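PDB 6BJA: acetyl-CoA acetyltransferase A from Ascaris suum, which probably catalyses acetyl transfer between two acetyl-CoA molecules, forming or cleaving acetoacetyl-CoA, and binds coenzyme A. Local coordinates for residues A[36-48]-A[255-267]. Sequence-based numbering, arbitrary orientation.
Sequences LGIVVTKEAIKRS and TINDGAAACVLAS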
ATOM      1  N   LEU A  36      21.922  -2.448 -15.085  1.00 16.27           N
ATOM      2  CA  LEU A  36      22.069  -3.066 -16.394  1.00 16.00           C
ATOM      3  C   LEU A  36      22.593  -2.064 -17.415  1.00 16.79           C
ATOM      4  O   LEU A  36      23.335  -2.414 -18.331  1.00 15.95           O
ATOM      5  CB  LEU A  36      20.728  -3.652 -16.859  1.00 16.19           C
ATOM      6  CG  LEU A  36      20.090  -4.729 -15.983  1.00 17.56           C
ATOM      7  CD1 LEU A  36      18.722  -5.107 -16.521  1.00 22.07           C
ATOM      8  CD2 LEU A  36      21.007  -5.961 -15.927  1.00 20.33           C
ATOM      9  N   GLY A  37      22.183  -0.813 -17.271  1.00 16.68           N
ATOM     10  CA  GLY A  37      22.626   0.252 -18.158  1.00 16.55           C
ATOM     11  C   GLY A  37      24.118   0.480 -18.007  1.00 15.72           C
ATOM     12  O   GLY A  37      24.822   0.722 -18.984  1.00 16.39           O
ATOM     13  N   ILE A  38      24.617   0.383 -16.779  1.00 16.52           N
ATOM     14  CA  ILE A  38      26.047   0.513 -16.555  1.00 17.79           C
ATOM     15  C   ILE A  38      26.808  -0.645 -17.223  1.00 17.00           C
ATOM     16  O   ILE A  38      27.865  -0.434 -17.843  1.00 16.68           O
ATOM     17  CB  ILE A  38      26.363   0.566 -15.049  1.00 16.22           C
ATOM     18  CG1 ILE A  38      25.793   1.832 -14.430  1.00 16.73           C
ATOM     19  CG2 ILE A  38      27.892   0.478 -14.785  1.00 18.39           C
ATOM     20  CD1 ILE A  38      25.629   1.754 -12.921  1.00 17.02           C
ATOM     21  N   VAL A  39      26.279  -1.864 -17.132  1.00 16.86           N
ATOM     22  CA  VAL A  39      26.951  -3.002 -17.758  1.00 16.26           C
ATOM     23  C   VAL A  39      27.160  -2.728 -19.226  1.00 17.21           C
ATOM     24  O   VAL A  39      28.281  -2.871 -19.718  1.00 17.87           O
ATOM     25  CB  VAL A  39      26.160  -4.306 -17.574  1.00 18.18           C
ATOM     26  CG1 VAL A  39      26.731  -5.455 -18.426  1.00 21.25           C
ATOM     27  CG2 VAL A  39      26.148  -4.701 -16.125  1.00 19.13           C
ATOM     28  N   VAL A  40      26.095  -2.347 -19.948  1.00 16.93           N
ATOM     29  CA  VAL A  40      26.245  -2.224 -21.392  1.00 14.98           C
ATOM     30  C   VAL A  40      26.971  -0.941 -21.793  1.00 17.14           C
ATOM     31  O   VAL A  40      27.660  -0.913 -22.813  1.00 16.33           O
ATOM     32  CB  VAL A  40      24.904  -2.335 -22.140  1.00 15.82           C
ATOM     33  CG1 VAL A  40      24.374  -3.749 -22.024  1.00 17.40           C
ATOM     34  CG2 VAL A  40      23.873  -1.320 -21.633  1.00 16.36           C
ATOM     35  N   THR A  41      26.866   0.112 -20.983  1.00 15.75           N
ATOM     36  CA  THR A  41      27.579   1.331 -21.297  1.00 15.52           C
ATOM     37  C   THR A  41      29.082   1.111 -21.159  1.00 16.24           C
ATOM     38  O   THR A  41      29.840   1.475 -22.045  1.00 16.23           O
ATOM     39  CB  THR A  41      27.113   2.489 -20.390  1.00 15.91           C
ATOM     40  OG1 THR A  41      25.720   2.729 -20.647  1.00 15.26           O
ATOM     41  CG2 THR A  41      27.878   3.774 -20.659  1.00 16.69           C
ATOM     42  N   LYS A  42      29.496   0.518 -20.054  1.00 15.94           N
ATOM     43  CA  LYS A  42      30.916   0.229 -19.863  1.00 17.54           C
ATOM     44  C   LYS A  42      31.431  -0.680 -20.972  1.00 17.15           C
ATOM     45  O   LYS A  42      32.517  -0.432 -21.503  1.00 17.94           O
ATOM     46  CB  LYS A  42      31.161  -0.397 -18.497  1.00 16.71           C
ATOM     47  CG  LYS A  42      31.060   0.587 -17.338  1.00 19.07           C
ATOM     48  CD  LYS A  42      31.341  -0.144 -16.033  1.00 24.07           C
ATOM     49  CE  LYS A  42      32.169   0.697 -15.095  1.00 36.17           C
ATOM     50  NZ  LYS A  42      32.558  -0.088 -13.881  1.00 39.50           N
ATOM     51  N   GLU A  43      30.667  -1.706 -21.363  1.00 15.89           N
ATOM     52  CA  GLU A  43      31.235  -2.632 -22.349  1.00 15.72           C
ATOM     53  C   GLU A  43      31.219  -1.991 -23.737  1.00 16.65           C
ATOM     54  O   GLU A  43      32.121  -2.197 -24.526  1.00 16.84           O
ATOM     55  CB  GLU A  43      30.498  -3.975 -22.355  1.00 19.74           C
ATOM     56  CG  GLU A  43      31.167  -5.005 -23.260  1.00 31.78           C
ATOM     57  CD  GLU A  43      32.470  -5.557 -22.700  1.00 29.61           C
ATOM     58  OE1 GLU A  43      32.675  -5.480 -21.446  1.00 24.21           O
ATOM     59  OE2 GLU A  43      33.286  -6.087 -23.525  1.00 27.98           O
ATOM     60  N   ALA A  44      30.208  -1.189 -24.043  1.00 15.30           N
ATOM     61  CA  ALA A  44      30.189  -0.495 -25.327  1.00 15.48           C
ATOM     62  C   ALA A  44      31.376   0.470 -25.470  1.00 15.83           C
ATOM     63  O   ALA A  44      31.943   0.603 -26.551  1.00 16.92           O
ATOM     64  CB  ALA A  44      28.879   0.265 -25.506  1.00 15.71           C
ATOM     65  N   ILE A  45      31.724   1.155 -24.390  1.00 15.61           N
ATOM     66  CA  ILE A  45      32.879   2.053 -24.373  1.00 15.32           C
ATOM     67  C   ILE A  45      34.152   1.224 -24.598  1.00 16.00           C
ATOM     68  O   ILE A  45      34.953   1.573 -25.455  1.00 17.74           O
ATOM     69  CB  ILE A  45      32.950   2.828 -23.070  1.00 17.23           C
ATOM     70  CG1 ILE A  45      31.792   3.822 -23.013  1.00 20.41           C
ATOM     71  CG2 ILE A  45      34.278   3.564 -22.940  1.00 18.47           C
ATOM     72  CD1 ILE A  45      31.628   4.494 -21.670  1.00 17.56           C
ATOM     73  N   LYS A  46      34.294   0.118 -23.877  1.00 17.01           N
ATOM     74  CA  LYS A  46      35.459  -0.759 -24.059  1.00 15.90           C
ATOM     75  C   LYS A  46      35.629  -1.182 -25.511  1.00 17.02           C
ATOM     76  O   LYS A  46      36.733  -1.131 -26.067  1.00 18.66           O
ATOM     77  CB  LYS A  46      35.335  -1.992 -23.161  1.00 17.36           C
ATOM     78  CG  LYS A  46      35.530  -1.662 -21.661  1.00 18.87           C
ATOM     79  CD  LYS A  46      35.209  -2.857 -20.760  1.00 20.64           C
ATOM     80  CE  LYS A  46      35.268  -2.483 -19.269  1.00 24.13           C
ATOM     81  NZ  LYS A  46      34.894  -3.651 -18.413  1.00 24.30           N
ATOM     82  N   ARG A  47      34.540  -1.596 -26.146  1.00 16.52           N
ATOM     83  CA  ARG A  47      34.665  -2.140 -27.491  1.00 15.76           C
ATOM     84  C   ARG A  47      34.731  -1.033 -28.557  1.00 18.09           C
ATOM     85  O   ARG A  47      35.122  -1.296 -29.704  1.00 21.08           O
ATOM     86  CB  ARG A  47      33.526  -3.132 -27.770  1.00 17.78           C
ATOM     87  CG  ARG A  47      33.509  -4.300 -26.791  1.00 18.60           C
ATOM     88  CD  ARG A  47      32.632  -5.434 -27.248  1.00 18.55           C
ATOM     89  NE  ARG A  47      32.568  -6.493 -26.251  1.00 19.97           N
ATOM     90  CZ  ARG A  47      32.026  -7.693 -26.468  1.00 20.15           C
ATOM     91  NH1 ARG A  47      31.478  -7.971 -27.631  1.00 19.75           N
ATOM     92  NH2 ARG A  47      32.020  -8.606 -25.518  1.00 23.24           N
ATOM     93  N   SER A  48      34.414   0.204 -28.182  1.00 17.12           N
ATOM     94  CA  SER A  48      34.565   1.332 -29.095  1.00 16.99           C
ATOM     95  C   SER A  48      36.024   1.736 -29.291  1.00 20.17           C
ATOM     96  O   SER A  48      36.354   2.416 -30.254  1.00 21.50           O
ATOM     97  CB  SER A  48      33.820   2.561 -28.588  1.00 17.11           C
ATOM     98  OG  SER A  48      34.527   3.211 -27.555  1.00 19.75           O
ATOM     99  N   THR A 255       6.758 -11.270 -24.156  1.00 20.66           N
ATOM    100  CA  THR A 255       6.700 -11.402 -22.712  1.00 21.14           C
ATOM    101  C   THR A 255       7.250 -10.131 -22.067  1.00 19.59           C
ATOM    102  O   THR A 255       7.687  -9.222 -22.765  1.00 19.10           O
ATOM    103  CB  THR A 255       7.539 -12.620 -22.258  1.00 24.77           C
ATOM    104  OG1 THR A 255       8.815 -12.573 -22.904  1.00 26.83           O
ATOM    105  CG2 THR A 255       6.847 -13.910 -22.650  1.00 30.67           C
ATOM    106  N   ILE A 256       7.203 -10.075 -20.743  1.00 18.07           N
ATOM    107  CA  ILE A 256       7.855  -8.982 -20.011  1.00 16.78           C
ATOM    108  C   ILE A 256       9.216  -9.476 -19.490  1.00 15.95           C
ATOM    109  O   ILE A 256       9.386 -10.645 -19.111  1.00 18.32           O
ATOM    110  CB  ILE A 256       6.957  -8.414 -18.889  1.00 23.93           C
ATOM    111  CG1 ILE A 256       6.687  -9.393 -17.766  1.00 27.83           C
ATOM    112  CG2 ILE A 256       5.610  -7.933 -19.491  1.00 22.46           C
ATOM    113  CD1 ILE A 256       5.856  -8.753 -16.620  1.00 30.92           C
ATOM    114  N   ASN A 257      10.207  -8.588 -19.552  1.00 15.48           N
ATOM    115  CA  ASN A 257      11.600  -8.987 -19.447  1.00 15.50           C
ATOM    116  C   ASN A 257      12.510  -7.887 -18.922  1.00 15.43           C
ATOM    117  O   ASN A 257      12.134  -6.705 -18.900  1.00 16.97           O
ATOM    118  CB  ASN A 257      12.110  -9.434 -20.819  1.00 17.25           C
ATOM    119  CG  ASN A 257      11.388 -10.665 -21.334  1.00 18.56           C
ATOM    120  OD1 ASN A 257      10.384 -10.568 -22.048  1.00 17.96           O
ATOM    121  ND2 ASN A 257      11.888 -11.839 -20.959  1.00 17.83           N
ATOM    122  N   ASP A 258      13.719  -8.301 -18.521  1.00 15.46           N
ATOM    123  CA  ASP A 258      14.783  -7.406 -18.078  1.00 15.74           C
ATOM    124  C   ASP A 258      15.967  -7.460 -19.058  1.00 16.45           C
ATOM    125  O   ASP A 258      16.359  -8.543 -19.490  1.00 16.72           O
ATOM    126  CB  ASP A 258      15.316  -7.790 -16.682  1.00 16.77           C
ATOM    127  CG  ASP A 258      14.245  -7.816 -15.600  1.00 16.35           C
ATOM    128  OD1 ASP A 258      13.235  -7.112 -15.735  1.00 17.51           O
ATOM    129  OD2 ASP A 258      14.452  -8.537 -14.587  1.00 17.51           O
ATOM    130  N   GLY A 259      16.544  -6.307 -19.390  1.00 14.46           N
ATOM    131  CA  GLY A 259      17.700  -6.268 -20.264  1.00 16.23           C
ATOM    132  C   GLY A 259      18.114  -4.874 -20.666  1.00 14.84           C
ATOM    133  O   GLY A 259      17.384  -3.911 -20.419  1.00 15.19           O
ATOM    134  N   ALA A 260      19.289  -4.772 -21.284  1.00 14.44           N
ATOM    135  CA  ALA A 260      19.818  -3.501 -21.770  1.00 13.65           C
ATOM    136  C   ALA A 260      20.660  -3.696 -23.027  1.00 14.89           C
ATOM    137  O   ALA A 260      21.132  -4.792 -23.319  1.00 13.88           O
ATOM    138  CB  ALA A 260      20.634  -2.809 -20.681  1.00 15.01           C
ATOM    139  N   ALA A 261      20.809  -2.622 -23.785  1.00 14.49           N
ATOM    140  CA  ALA A 261      21.580  -2.651 -25.021  1.00 14.81           C
ATOM    141  C   ALA A 261      22.126  -1.268 -25.303  1.00 15.46           C
ATOM    142  O   ALA A 261      21.452  -0.279 -25.025  1.00 15.61           O
ATOM    143  CB  ALA A 261      20.722  -3.125 -26.181  1.00 14.36           C
ATOM    144  N   ALA A 262      23.327  -1.193 -25.875  1.00 14.06           N
ATOM    145  CA  ALA A 262      24.013   0.087 -26.063  1.00 14.54           C
ATOM    146  C   ALA A 262      24.868   0.124 -27.305  1.00 17.93           C
ATOM    147  O   ALA A 262      25.474  -0.894 -27.681  1.00 17.21           O
ATOM    148  CB  ALA A 262      24.915   0.413 -24.832  1.00 13.15           C
ATOM    149  N   CYS A 263      24.953   1.303 -27.908  1.00 15.99           N
ATOM    150  CA  CYS A 263      25.880   1.565 -29.008  1.00 17.90           C
ATOM    151  C   CYS A 263      26.657   2.834 -28.751  1.00 18.82           C
ATOM    152  O   CYS A 263      26.093   3.820 -28.268  1.00 17.60           O
ATOM    153  CB  CYS A 263      25.167   1.750 -30.335  1.00 19.96           C
ATOM    154  SG  CYS A 263      24.160   0.397 -30.913  1.00 21.16           S
ATOM    155  N   VAL A 264      27.942   2.837 -29.095  1.00 16.51           N
ATOM    156  CA  VAL A 264      28.692   4.092 -29.151  1.00 16.73           C
ATOM    157  C   VAL A 264      28.655   4.595 -30.587  1.00 17.84           C
ATOM    158  O   VAL A 264      28.955   3.849 -31.513  1.00 17.79           O
ATOM    159  CB  VAL A 264      30.143   3.908 -28.669  1.00 17.21           C
ATOM    160  CG1 VAL A 264      30.993   5.135 -28.958  1.00 16.97           C
ATOM    161  CG2 VAL A 264      30.149   3.618 -27.207  1.00 18.89           C
ATOM    162  N   LEU A 265      28.301   5.872 -30.755  1.00 17.39           N
ATOM    163  CA  LEU A 265      28.248   6.503 -32.061  1.00 15.80           C
ATOM    164  C   LEU A 265      29.357   7.543 -32.150  1.00 17.12           C
ATOM    165  O   LEU A 265      29.662   8.209 -31.162  1.00 18.42           O
ATOM    166  CB  LEU A 265      26.885   7.172 -32.292  1.00 16.37           C
ATOM    167  CG  LEU A 265      25.653   6.313 -32.010  1.00 17.68           C
ATOM    168  CD1 LEU A 265      24.380   7.137 -32.127  1.00 20.13           C
ATOM    169  CD2 LEU A 265      25.575   5.144 -32.943  1.00 19.24           C
ATOM    170  N   ALA A 266      29.961   7.671 -33.323  1.00 18.12           N
ATOM    171  CA  ALA A 266      30.991   8.690 -33.523  1.00 19.55           C
ATOM    172  C   ALA A 266      30.931   9.286 -34.936  1.00 20.79           C
ATOM    173  O   ALA A 266      30.498   8.636 -35.890  1.00 23.21           O
ATOM    174  CB  ALA A 266      32.384   8.103 -33.248  1.00 22.22           C
ATOM    175  N   SER A 267      31.377  10.542 -35.054  1.00 20.61           N
ATOM    176  CA  SER A 267      31.380  11.216 -36.339  1.00 22.81           C
ATOM    177  C   SER A 267      32.486  10.692 -37.249  1.00 23.91           C
ATOM    178  O   SER A 267      33.453  10.086 -36.787  1.00 24.22           O
ATOM    179  CB  SER A 267      31.549  12.727 -36.138  1.00 25.06           C
ATOM    180  OG  SER A 267      32.888  13.021 -35.788  1.00 24.54           O
TER
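Leu-36 reaches strand 257-267 with two parts of its side chain. Its CB packs on the methyl of Ala-260, while chi1 of -60° swings CG anti to the carbonyl carbon and carries Leu-36 CD1 back along the strand, to 3.8 Å from the backbone N of Gly-259. The same alanine methyl also lies against the carbonyl oxygen of Leu-36. Next in the helix, the backbone N of Gly-37 lies 4.2 Å from Ala-260 CB.

One turn on, Val-40 sets its two methyls on the strand between Ala-260 and Ala-262. Val-40 CG2, held between its own backbone N and carbonyl carbon, sits between two alanine methyls, 3.7 Å from Ala-260 CB and 3.8 Å from Ala-262 CB; CG1 rests instead on the carbonyl of Ala-260. The alternation of an extended strand turns Ala-260, Ala-262 and Val-264 toward the helix, and the two alanines let the helix axis approach the strand axis to 7.2 Å. Helix and strand run in nearly the same direction, 28° apart, in the helix-on-sheet packing of the layered alpha/beta thiolase fold: helix 33-48 packs on one face of the mixed sheet, over strand 257-267 and its antiparallel neighbours 11-23 and 116-124. The Asn-257 end of the strand approaches the active site, with OD1 bonded to the backbone N of His-355, a predicted catalytic residue.

Facing away, Thr-41 turns OG1 back to Gly-37 O, 2.8 Å away; this oxygen also accepts from Thr-41 N, on the opposite face of the carbonyl plane. The methyl of Ala-44 bridges Ala-262 CB and Val-264 CG2, and Val-264 CG2 also touches Ala-44 O at 3.6 Å, an oxygen that accepts from Ser-15 OG. Finally, Ser-48 lays its CB against Val-264 CG1, while its OG donates to Ile-45 O.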